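Local coordinates for probable TonB-dependent siderophore receptor PiuA (Acinetobacter baumannii, PDB 5FP1), which probably binds iron-loaded siderophores at the outer membrane and takes part in the first step of TonB-dependent iron uptake, at residues 408-413 with 449-454; 320-325 with 363-368; 459-464 with 511-516. One frame throughout, in Å; residues are numbered along the deposited sequence.

Interaction 1: residues 408-413 with 449-454; sequences ARPDFD and NFLATS. With C8E ((hydroxyethyloxy)tri(ethyloxy)octane), chain G; C8E ((hydroxyethyloxy)tri(ethyloxy)octane), chain D.
D413 and N449 face each other as an antiparallel hydrogen-bonded pair, joined by main chain and side chains. Their backbones exchange two bonds, D413 N to N449 O (3.1 Å) and N449 N to D413 O (2.9 Å). L451 N reaches D411 O at 3.0 Å, and a water donating to both D411 O and L451 O bridges strand 405-428 to the first loop residue after strand 433-450.

Among the side chains, N449 ND2 donates to D413 OD1 over 2.8 Å, taking the syn lone pair, with amide and carboxylate planes 81° apart. D413 can offer that oxygen because its CG sits between the backbone N and the carbonyl carbon (chi1 65°). The other end of the amide, OD1, is bonded to T460. Within 408-413, R409 presents NE and NH2 to the carboxylate oxygens of D411, and K362 adds a second salt bridge to OD2.

Two apolar contacts form. F412 and F450 run alongside each other from adjacent strands, ring planes inclined at 59° and centroids 5.4 Å apart, and F450 stacks on Y459. P410 CG meets L451 CD1 at 3.7 Å, while P410 CB and L451 CD2 touch the chain of one detergent molecule.

D411 and F412 both face K362, a classic beta bulge on the side paired with strand 346-368; the contact is the open end of hairpin 405-428/433-450 in the TonB-dependent receptor barrel.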
loop_
_atom_site.group_PDB
_atom_site.type_symbol
_atom_site.label_atom_id
_atom_site.label_comp_id
_atom_site.label_asym_id
_atom_site.label_seq_id
_atom_site.Cartn_x
_atom_site.Cartn_y
_atom_site.Cartn_z
ATOM N N ALA A 408 -10.301 2.063 27.348
ATOM C CA ALA A 408 -10.910 1.818 26.040
ATOM C C ALA A 408 -12.308 2.422 26.019
ATOM O O ALA A 408 -13.013 2.404 27.028
ATOM C CB ALA A 408 -10.961 0.321 25.760
ATOM N N ARG A 409 -12.700 2.960 24.874
ATOM C CA ARG A 409 -13.969 3.655 24.691
ATOM C C ARG A 409 -14.515 3.248 23.303
ATOM O O ARG A 409 -13.828 3.446 22.318
ATOM C CB ARG A 409 -13.724 5.168 24.688
ATOM C CG ARG A 409 -14.949 6.048 24.447
ATOM C CD ARG A 409 -14.585 7.433 23.893
ATOM N NE ARG A 409 -13.965 7.268 22.583
ATOM C CZ ARG A 409 -12.685 7.483 22.298
ATOM N NH1 ARG A 409 -11.850 7.987 23.204
ATOM N NH2 ARG A 409 -12.249 7.208 21.083
ATOM N N PRO A 410 -15.756 2.726 23.225
ATOM C CA PRO A 410 -16.332 2.358 21.924
ATOM C C PRO A 410 -16.858 3.588 21.205
ATOM O O PRO A 410 -17.311 4.513 21.856
ATOM C CB PRO A 410 -17.472 1.397 22.303
ATOM C CG PRO A 410 -17.927 1.904 23.649
ATOM C CD PRO A 410 -16.687 2.454 24.339
ATOM N N ASP A 411 -16.767 3.622 19.871
ATOM C CA ASP A 411 -17.204 4.789 19.096
ATOM C C ASP A 411 -18.307 4.457 18.090
ATOM O O ASP A 411 -19.347 5.145 18.049
ATOM C CB ASP A 411 -16.043 5.463 18.364
ATOM C CG ASP A 411 -15.014 6.040 19.321
ATOM O OD1 ASP A 411 -15.407 6.759 20.272
ATOM O OD2 ASP A 411 -13.812 5.781 19.124
ATOM N N PHE A 412 -18.106 3.424 17.289
ATOM C CA PHE A 412 -19.098 3.052 16.270
ATOM C C PHE A 412 -18.863 1.666 15.743
ATOM O O PHE A 412 -17.831 1.049 16.016
ATOM C CB PHE A 412 -19.118 4.035 15.082
ATOM C CG PHE A 412 -17.795 4.172 14.353
ATOM C CD1 PHE A 412 -17.393 3.243 13.427
ATOM C CD2 PHE A 412 -16.977 5.274 14.587
ATOM C CE1 PHE A 412 -16.169 3.372 12.753
ATOM C CE2 PHE A 412 -15.771 5.426 13.914
ATOM C CZ PHE A 412 -15.364 4.480 12.994
ATOM N N ASP A 413 -19.823 1.177 14.965
ATOM C CA ASP A 413 -19.577 -0.004 14.139
ATOM C C ASP A 413 -19.938 0.307 12.707
ATOM O O ASP A 413 -20.638 1.272 12.443
ATOM C CB ASP A 413 -20.286 -1.273 14.623
ATOM C CG ASP A 413 -21.822 -1.181 14.553
ATOM O OD1 ASP A 413 -22.378 -0.557 13.640
ATOM O OD2 ASP A 413 -22.453 -1.784 15.416
ATOM N N ASN A 449 -23.100 2.850 12.520
ATOM C CA ASN A 449 -23.867 3.206 13.721
ATOM C C ASN A 449 -22.975 3.907 14.751
ATOM O O ASN A 449 -22.072 3.283 15.322
ATOM C CB ASN A 449 -24.473 1.937 14.328
ATOM C CG ASN A 449 -25.403 1.222 13.356
ATOM O OD1 ASN A 449 -26.369 1.806 12.872
ATOM N ND2 ASN A 449 -25.092 -0.023 13.040
ATOM N N PHE A 450 -23.209 5.200 14.972
ATOM C CA PHE A 450 -22.386 5.990 15.863
ATOM C C PHE A 450 -23.023 6.095 17.244
ATOM O O PHE A 450 -24.197 6.482 17.356
ATOM C CB PHE A 450 -22.225 7.395 15.328
ATOM C CG PHE A 450 -21.498 7.469 14.017
ATOM C CD1 PHE A 450 -20.105 7.519 13.986
ATOM C CD2 PHE A 450 -22.189 7.459 12.824
ATOM C CE1 PHE A 450 -19.421 7.582 12.771
ATOM C CE2 PHE A 450 -21.523 7.513 11.607
ATOM C CZ PHE A 450 -20.133 7.583 11.578
ATOM N N LEU A 451 -22.258 5.779 18.279
ATOM C CA LEU A 451 -22.701 6.017 19.662
ATOM C C LEU A 451 -22.767 7.498 19.937
ATOM O O LEU A 451 -22.086 8.299 19.272
ATOM C CB LEU A 451 -21.756 5.349 20.661
ATOM C CG LEU A 451 -21.647 3.823 20.561
ATOM C CD1 LEU A 451 -20.540 3.326 21.481
ATOM C CD2 LEU A 451 -22.966 3.104 20.877
ATOM N N ALA A 452 -23.619 7.879 20.895
ATOM C CA ALA A 452 -23.691 9.258 21.358
ATOM C C ALA A 452 -22.344 9.721 21.859
ATOM O O ALA A 452 -21.583 8.950 22.432
ATOM C CB ALA A 452 -24.727 9.427 22.486
ATOM N N THR A 453 -22.070 10.994 21.634
ATOM C CA THR A 453 -20.891 11.668 22.157
ATOM C C THR A 453 -21.350 12.800 23.049
ATOM O O THR A 453 -22.546 13.015 23.220
ATOM C CB THR A 453 -20.037 12.252 21.020
ATOM O OG1 THR A 453 -20.750 13.326 20.365
ATOM C CG2 THR A 453 -19.700 11.174 19.987
ATOM N N SER A 454 -20.405 13.577 23.572
ATOM C CA SER A 454 -20.762 14.730 24.385
ATOM C C SER A 454 -21.465 15.800 23.547
ATOM O O SER A 454 -22.191 16.623 24.082
ATOM C CB SER A 454 -19.508 15.321 25.067
ATOM O OG SER A 454 -18.594 15.820 24.110
HETATM C C1 C8E G . -17.797 -0.463 19.102
HETATM C C2 C8E G . -19.243 -0.907 18.895
HETATM C C3 C8E G . -20.178 0.290 18.837
HETATM C C4 C8E G . -21.646 -0.086 18.695
HETATM C C5 C8E G . -22.401 0.887 17.791
HETATM C C6 C8E G . -23.886 0.986 18.175
HETATM C C7 C8E G . -24.750 -0.139 17.615
HETATM C C8 C8E G . -26.229 0.162 17.869
HETATM O O9 C8E G . -26.996 -0.028 16.680
HETATM C C1 C8E D . -12.868 -3.564 18.903
HETATM C C2 C8E D . -13.281 -2.139 19.205
HETATM C C3 C8E D . -13.747 -2.066 20.654
HETATM C C4 C8E D . -13.125 -0.891 21.381
HETATM C C5 C8E D . -13.986 -0.415 22.541
HETATM C C6 C8E D . -14.279 -1.506 23.555
HETATM C C7 C8E D . -15.102 -0.918 24.688
HETATM C C8 C8E D . -14.626 -1.387 26.053
HETATM O O9 C8E D . -15.452 -0.766 27.042
HETATM O O HOH W 1 -19.536 7.827 18.489
#

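Interaction 2: residues 320-325 with 363-368; sequences LNSAIT and GGYNII. With C8E ((hydroxyethyloxy)tri(ethyloxy)octane), chain D.
L320 and I367 meet end to end, CD1 to CD1 at 3.9 Å, where the two strands have already drawn apart. L320 also packs against V300 of the preceding strand, and I367 against F379, so this apolar meeting continues beyond the pair.

At S322 a side chain does the work of a backbone carbonyl. Its OG accepts from Y365 N at 3.0 Å, with an angle of 161° at the hydrogen. The same OG donates to a water that in turn donates to Y365 O, so both polar main-chain atoms of Y365 are tied to one serine hydroxyl. S322 CB meanwhile lies at the edge of the Y365 ring.

A323 passes close over glycine backbone: its CA is 3.4 Å from G363 O, a CA-H...O contact.

I324 pairs with G363 through two 2.8 Å bonds, I324 N to G363 O and G363 N to I324 O. The first approaches its carbonyl from well above the plane, 54° out, while the second lies in the carbonyl plane. With CG1 beside the backbone N (chi1 -50°), I324 sends CD1 over one face of the Y365 ring, 3.8 Å from the centroid, a CH-pi contact. Beyond it, the phenol OH is bonded to D298.

Beyond I324 and G363 the strands open, with S322 OG and a water in place of backbone pairing, in hairpin 315-341/346-368 of the TonB-dependent receptor barrel.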
loop_
_atom_site.group_PDB
_atom_site.type_symbol
_atom_site.label_atom_id
_atom_site.label_comp_id
_atom_site.label_asym_id
_atom_site.label_seq_id
_atom_site.Cartn_x
_atom_site.Cartn_y
_atom_site.Cartn_z
ATOM N N LEU A 320 -1.665 12.515 21.672
ATOM C CA LEU A 320 -2.043 11.097 21.557
ATOM C C LEU A 320 -3.017 10.882 20.392
ATOM O O LEU A 320 -3.991 11.626 20.254
ATOM C CB LEU A 320 -2.692 10.594 22.863
ATOM C CG LEU A 320 -3.106 9.113 22.900
ATOM C CD1 LEU A 320 -2.883 8.549 24.315
ATOM C CD2 LEU A 320 -4.536 8.914 22.469
ATOM N N ASN A 321 -2.714 9.875 19.585
ATOM C CA ASN A 321 -3.580 9.327 18.550
ATOM C C ASN A 321 -3.784 7.856 18.880
ATOM O O ASN A 321 -2.853 7.170 19.316
ATOM C CB ASN A 321 -2.964 9.442 17.159
ATOM C CG ASN A 321 -2.926 10.900 16.643
ATOM O OD1 ASN A 321 -3.820 11.683 16.890
ATOM N ND2 ASN A 321 -1.912 11.225 15.947
ATOM N N SER A 322 -5.010 7.375 18.730
ATOM C CA SER A 322 -5.322 6.008 19.073
ATOM C C SER A 322 -6.489 5.487 18.259
ATOM O O SER A 322 -7.284 6.263 17.697
ATOM C CB SER A 322 -5.661 5.868 20.555
ATOM O OG SER A 322 -6.966 6.342 20.828
ATOM N N ALA A 323 -6.566 4.163 18.198
ATOM C CA ALA A 323 -7.751 3.450 17.715
ATOM C C ALA A 323 -7.696 1.995 18.173
ATOM O O ALA A 323 -6.625 1.452 18.429
ATOM C CB ALA A 323 -7.840 3.503 16.197
ATOM N N ILE A 324 -8.865 1.373 18.235
ATOM C CA ILE A 324 -8.995 -0.046 18.491
ATOM C C ILE A 324 -10.017 -0.547 17.497
ATOM O O ILE A 324 -11.181 -0.127 17.538
ATOM C CB ILE A 324 -9.550 -0.341 19.904
ATOM C CG1 ILE A 324 -8.791 0.430 20.992
ATOM C CG2 ILE A 324 -9.525 -1.854 20.166
ATOM C CD1 ILE A 324 -9.533 0.478 22.331
ATOM N N THR A 325 -9.591 -1.379 16.559
ATOM C CA THR A 325 -10.498 -1.869 15.544
ATOM C C THR A 325 -10.502 -3.388 15.515
ATOM O O THR A 325 -9.456 -4.042 15.717
ATOM C CB THR A 325 -10.187 -1.336 14.128
ATOM O OG1 THR A 325 -8.853 -1.710 13.704
ATOM C CG2 THR A 325 -10.345 0.187 14.097
ATOM N N GLY A 363 -13.190 1.607 18.328
ATOM C CA GLY A 363 -13.110 2.434 19.531
ATOM C C GLY A 363 -11.772 3.159 19.560
ATOM O O GLY A 363 -10.983 3.143 18.571
ATOM N N GLY A 364 -11.477 3.738 20.709
ATOM C CA GLY A 364 -10.201 4.405 20.919
ATOM C C GLY A 364 -9.998 4.533 22.400
ATOM O O GLY A 364 -10.774 3.952 23.197
ATOM N N TYR A 365 -8.994 5.303 22.790
ATOM C CA TYR A 365 -8.637 5.418 24.210
ATOM C C TYR A 365 -8.956 6.779 24.764
ATOM O O TYR A 365 -8.710 7.813 24.108
ATOM C CB TYR A 365 -7.164 5.063 24.465
ATOM C CG TYR A 365 -6.884 3.586 24.286
ATOM C CD1 TYR A 365 -7.178 2.666 25.289
ATOM C CD2 TYR A 365 -6.355 3.103 23.099
ATOM C CE1 TYR A 365 -6.943 1.315 25.116
ATOM C CE2 TYR A 365 -6.109 1.764 22.925
ATOM C CZ TYR A 365 -6.417 0.867 23.927
ATOM O OH TYR A 365 -6.187 -0.469 23.695
ATOM N N ASN A 366 -9.583 6.770 25.941
ATOM C CA ASN A 366 -9.591 7.956 26.801
ATOM C C ASN A 366 -8.339 7.931 27.670
ATOM O O ASN A 366 -7.851 6.855 28.054
ATOM C CB ASN A 366 -10.819 7.987 27.703
ATOM C CG ASN A 366 -12.089 8.358 26.960
ATOM O OD1 ASN A 366 -12.067 9.090 25.977
ATOM N ND2 ASN A 366 -13.207 7.871 27.459
ATOM N N ILE A 367 -7.836 9.121 27.973
ATOM C CA ILE A 367 -6.740 9.315 28.909
ATOM C C ILE A 367 -7.327 9.959 30.172
ATOM O O ILE A 367 -8.062 10.930 30.070
ATOM C CB ILE A 367 -5.692 10.270 28.327
ATOM C CG1 ILE A 367 -5.527 10.017 26.816
ATOM C CG2 ILE A 367 -4.384 10.079 29.047
ATOM C CD1 ILE A 367 -5.122 11.266 26.036
ATOM N N ILE A 368 -7.004 9.402 31.336
ATOM C CA ILE A 368 -7.605 9.841 32.601
ATOM C C ILE A 368 -6.476 10.146 33.571
ATOM O O ILE A 368 -5.607 9.309 33.791
ATOM C CB ILE A 368 -8.532 8.767 33.183
ATOM C CG1 ILE A 368 -9.568 8.337 32.127
ATOM C CG2 ILE A 368 -9.226 9.281 34.449
ATOM C CD1 ILE A 368 -10.495 7.240 32.564
HETATM C C1 C8E D . -12.868 -3.564 18.903
HETATM C C2 C8E D . -13.281 -2.139 19.205
HETATM C C3 C8E D . -13.747 -2.066 20.654
HETATM C C4 C8E D . -13.125 -0.891 21.381
HETATM C C5 C8E D . -13.986 -0.415 22.541
HETATM C C6 C8E D . -14.279 -1.506 23.555
HETATM C C7 C8E D . -15.102 -0.918 24.688
HETATM C C8 C8E D . -14.626 -1.387 26.053
HETATM O O9 C8E D . -15.452 -0.766 27.042
HETATM O O HOH W 2 -7.798 8.879 21.860
#

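Interaction 3: residues 459-464 with 511-516; sequences YTAKNN and NNQMID
Q513 extends its side chain beside strand 459-464 and delivers its amide oxygen to the backbone of K462. CG lies between the backbone N and the carbonyl carbon (chi1 68°), and from there the chain runs on extended until OE1 meets K462 N at 2.9 Å. The bond is nearly straight at the hydrogen, though the donor stands 34° out of the plane of the amide carbonyl. Two waters sit within bonding distance of OE1 and of T460 O or K462 O, though they have more acceptors in reach than protons. The opposite end of the amide is held within the loop, NE2 donating to A510 O.

N463 answers in the other direction, strand side chain to loop backbone. Its CG is anti to the backbone N (chi1 179°), which brings ND2 to Q513 O at 2.9 Å. That carbonyl lies close to the plane of the N463 amide, whereas ND2 stands above the plane of the Q513 carbonyl. A second, weak bond runs from ND2 to I515 O at 3.3 Å. OD1 of the same amide is bonded to S465, so both ends of N463 have partners.

The carbonyls ND2 reaches belong to a type I beta turn from N512 to I515, closed by I515 N to N512 O at 3.0 Å. Amide-to-backbone bonds thus lay the long loop between strands 482-493 and 518-531 against an earlier strand of the TonB-dependent receptor barrel.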
loop_
_atom_site.group_PDB
_atom_site.type_symbol
_atom_site.label_atom_id
_atom_site.label_comp_id
_atom_site.label_asym_id
_atom_site.label_seq_id
_atom_site.Cartn_x
_atom_site.Cartn_y
_atom_site.Cartn_z
ATOM N N TYR A 459 -26.518 8.188 16.079
ATOM C CA TYR A 459 -27.165 8.195 14.794
ATOM C C TYR A 459 -26.561 7.137 13.889
ATOM O O TYR A 459 -25.497 6.589 14.195
ATOM C CB TYR A 459 -27.073 9.590 14.165
ATOM C CG TYR A 459 -25.767 9.900 13.464
ATOM C CD1 TYR A 459 -24.645 10.279 14.186
ATOM C CD2 TYR A 459 -25.677 9.871 12.083
ATOM C CE1 TYR A 459 -23.442 10.571 13.554
ATOM C CE2 TYR A 459 -24.495 10.166 11.441
ATOM C CZ TYR A 459 -23.384 10.528 12.178
ATOM O OH TYR A 459 -22.222 10.852 11.526
ATOM N N THR A 460 -27.286 6.799 12.825
ATOM C CA THR A 460 -26.835 5.872 11.824
ATOM C C THR A 460 -26.685 6.600 10.489
ATOM O O THR A 460 -27.602 7.300 10.027
ATOM C CB THR A 460 -27.822 4.692 11.688
ATOM O OG1 THR A 460 -27.826 3.913 12.904
ATOM C CG2 THR A 460 -27.483 3.814 10.489
ATOM N N ALA A 461 -25.524 6.431 9.853
ATOM C CA ALA A 461 -25.310 6.932 8.498
ATOM C C ALA A 461 -25.310 5.767 7.538
ATOM O O ALA A 461 -24.724 4.705 7.818
ATOM C CB ALA A 461 -23.987 7.693 8.415
ATOM N N LYS A 462 -25.951 5.930 6.394
ATOM C CA LYS A 462 -25.981 4.844 5.426
ATOM C C LYS A 462 -25.858 5.382 4.003
ATOM O O LYS A 462 -26.527 6.336 3.628
ATOM C CB LYS A 462 -27.274 4.033 5.564
ATOM C CG LYS A 462 -27.337 2.869 4.597
ATOM C CD LYS A 462 -28.329 1.810 5.037
ATOM C CE LYS A 462 -29.753 2.277 4.874
ATOM N NZ LYS A 462 -30.683 1.112 4.998
ATOM N N ASN A 463 -25.010 4.762 3.212
ATOM C CA ASN A 463 -24.922 5.080 1.783
ATOM C C ASN A 463 -25.278 3.847 0.995
ATOM O O ASN A 463 -24.845 2.740 1.318
ATOM C CB ASN A 463 -23.505 5.487 1.435
ATOM C CG ASN A 463 -23.341 5.809 -0.034
ATOM O OD1 ASN A 463 -22.957 4.954 -0.823
ATOM N ND2 ASN A 463 -23.708 7.017 -0.414
ATOM N N ASN A 464 -26.057 4.045 -0.045
ATOM C CA ASN A 464 -26.292 3.035 -1.056
ATOM C C ASN A 464 -25.902 3.663 -2.380
ATOM O O ASN A 464 -26.375 4.748 -2.715
ATOM C CB ASN A 464 -27.771 2.642 -1.119
ATOM C CG ASN A 464 -28.179 1.779 0.056
ATOM O OD1 ASN A 464 -27.991 0.561 0.053
ATOM N ND2 ASN A 464 -28.676 2.411 1.080
ATOM N N ASN A 511 -23.796 14.124 6.992
ATOM C CA ASN A 511 -23.935 15.110 5.934
ATOM C C ASN A 511 -23.453 14.671 4.542
ATOM O O ASN A 511 -23.814 15.299 3.563
ATOM C CB ASN A 511 -23.218 16.380 6.368
ATOM C CG ASN A 511 -23.694 16.842 7.728
ATOM O OD1 ASN A 511 -22.912 16.991 8.659
ATOM N ND2 ASN A 511 -25.010 16.986 7.866
ATOM N N ASN A 512 -22.664 13.599 4.453
ATOM C CA ASN A 512 -22.209 13.116 3.136
ATOM C C ASN A 512 -22.796 11.771 2.728
ATOM O O ASN A 512 -22.528 11.249 1.624
ATOM C CB ASN A 512 -20.671 13.100 3.067
ATOM C CG ASN A 512 -20.033 12.114 4.021
ATOM O OD1 ASN A 512 -20.688 11.235 4.587
ATOM N ND2 ASN A 512 -18.730 12.272 4.219
ATOM N N GLN A 513 -23.627 11.209 3.603
ATOM C CA GLN A 513 -24.103 9.841 3.421
ATOM C C GLN A 513 -24.945 9.667 2.175
ATOM O O GLN A 513 -25.025 8.572 1.657
ATOM C CB GLN A 513 -24.950 9.366 4.623
ATOM C CG GLN A 513 -26.301 10.079 4.792
ATOM C CD GLN A 513 -26.989 9.659 6.087
ATOM O OE1 GLN A 513 -27.284 8.491 6.290
ATOM N NE2 GLN A 513 -27.203 10.602 6.974
ATOM N N MET A 514 -25.574 10.739 1.698
ATOM C CA MET A 514 -26.450 10.643 0.531
ATOM C C MET A 514 -25.701 10.997 -0.768
ATOM O O MET A 514 -26.274 10.925 -1.843
ATOM C CB MET A 514 -27.691 11.555 0.698
ATOM C CG MET A 514 -27.434 13.037 0.581
ATOM S SD MET A 514 -26.243 13.769 1.721
ATOM C CE MET A 514 -27.136 13.700 3.289
ATOM N N ILE A 515 -24.427 11.356 -0.682
ATOM C CA ILE A 515 -23.711 11.852 -1.858
ATOM C C ILE A 515 -23.345 10.681 -2.781
ATOM O O ILE A 515 -22.986 9.576 -2.319
ATOM C CB ILE A 515 -22.460 12.661 -1.445
ATOM C CG1 ILE A 515 -22.825 13.779 -0.454
ATOM C CG2 ILE A 515 -21.778 13.282 -2.654
ATOM C CD1 ILE A 515 -23.662 14.890 -1.058
ATOM N N ASP A 516 -23.460 10.904 -4.090
ATOM C CA ASP A 516 -23.115 9.899 -5.089
ATOM C C ASP A 516 -21.581 9.702 -5.111
ATOM O O ASP A 516 -20.827 10.531 -4.597
ATOM C CB ASP A 516 -23.527 10.345 -6.502
ATOM C CG ASP A 516 -25.043 10.327 -6.735
ATOM O OD1 ASP A 516 -25.759 9.489 -6.173
ATOM O OD2 ASP A 516 -25.495 11.152 -7.528
HETATM O O HOH W 3 -28.912 6.235 7.893
HETATM O O HOH W 4 -29.103 7.225 4.753
HETATM O O HOH W 5 -27.206 6.781 -0.099
#

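Interaction 2 is the buried contact of the three; interaction 1 lies at the surface, and interaction 3 is partly buried. Interactions 1 and 2 each join the two strands of a hairpin, and the hairpins are neighbours: strand 346-368 pairs with 405-428, R409 bonds to G364 and N366, and both contacts touch the same detergent molecule. Interaction 3 follows across strand 433-450, with F450 bonded to Y459 and N449 to T460. Interaction 1 adds an amide-carboxylate bond and paired phenylalanines to backbone pairing, interaction 2 a serine hydroxyl and a CH-pi contact; interaction 3 has no strand pairing between its segments and rests on side-chain amides meeting backbone. Interactions 2 and 3 do not touch, their nearest atoms being about 14 Å apart.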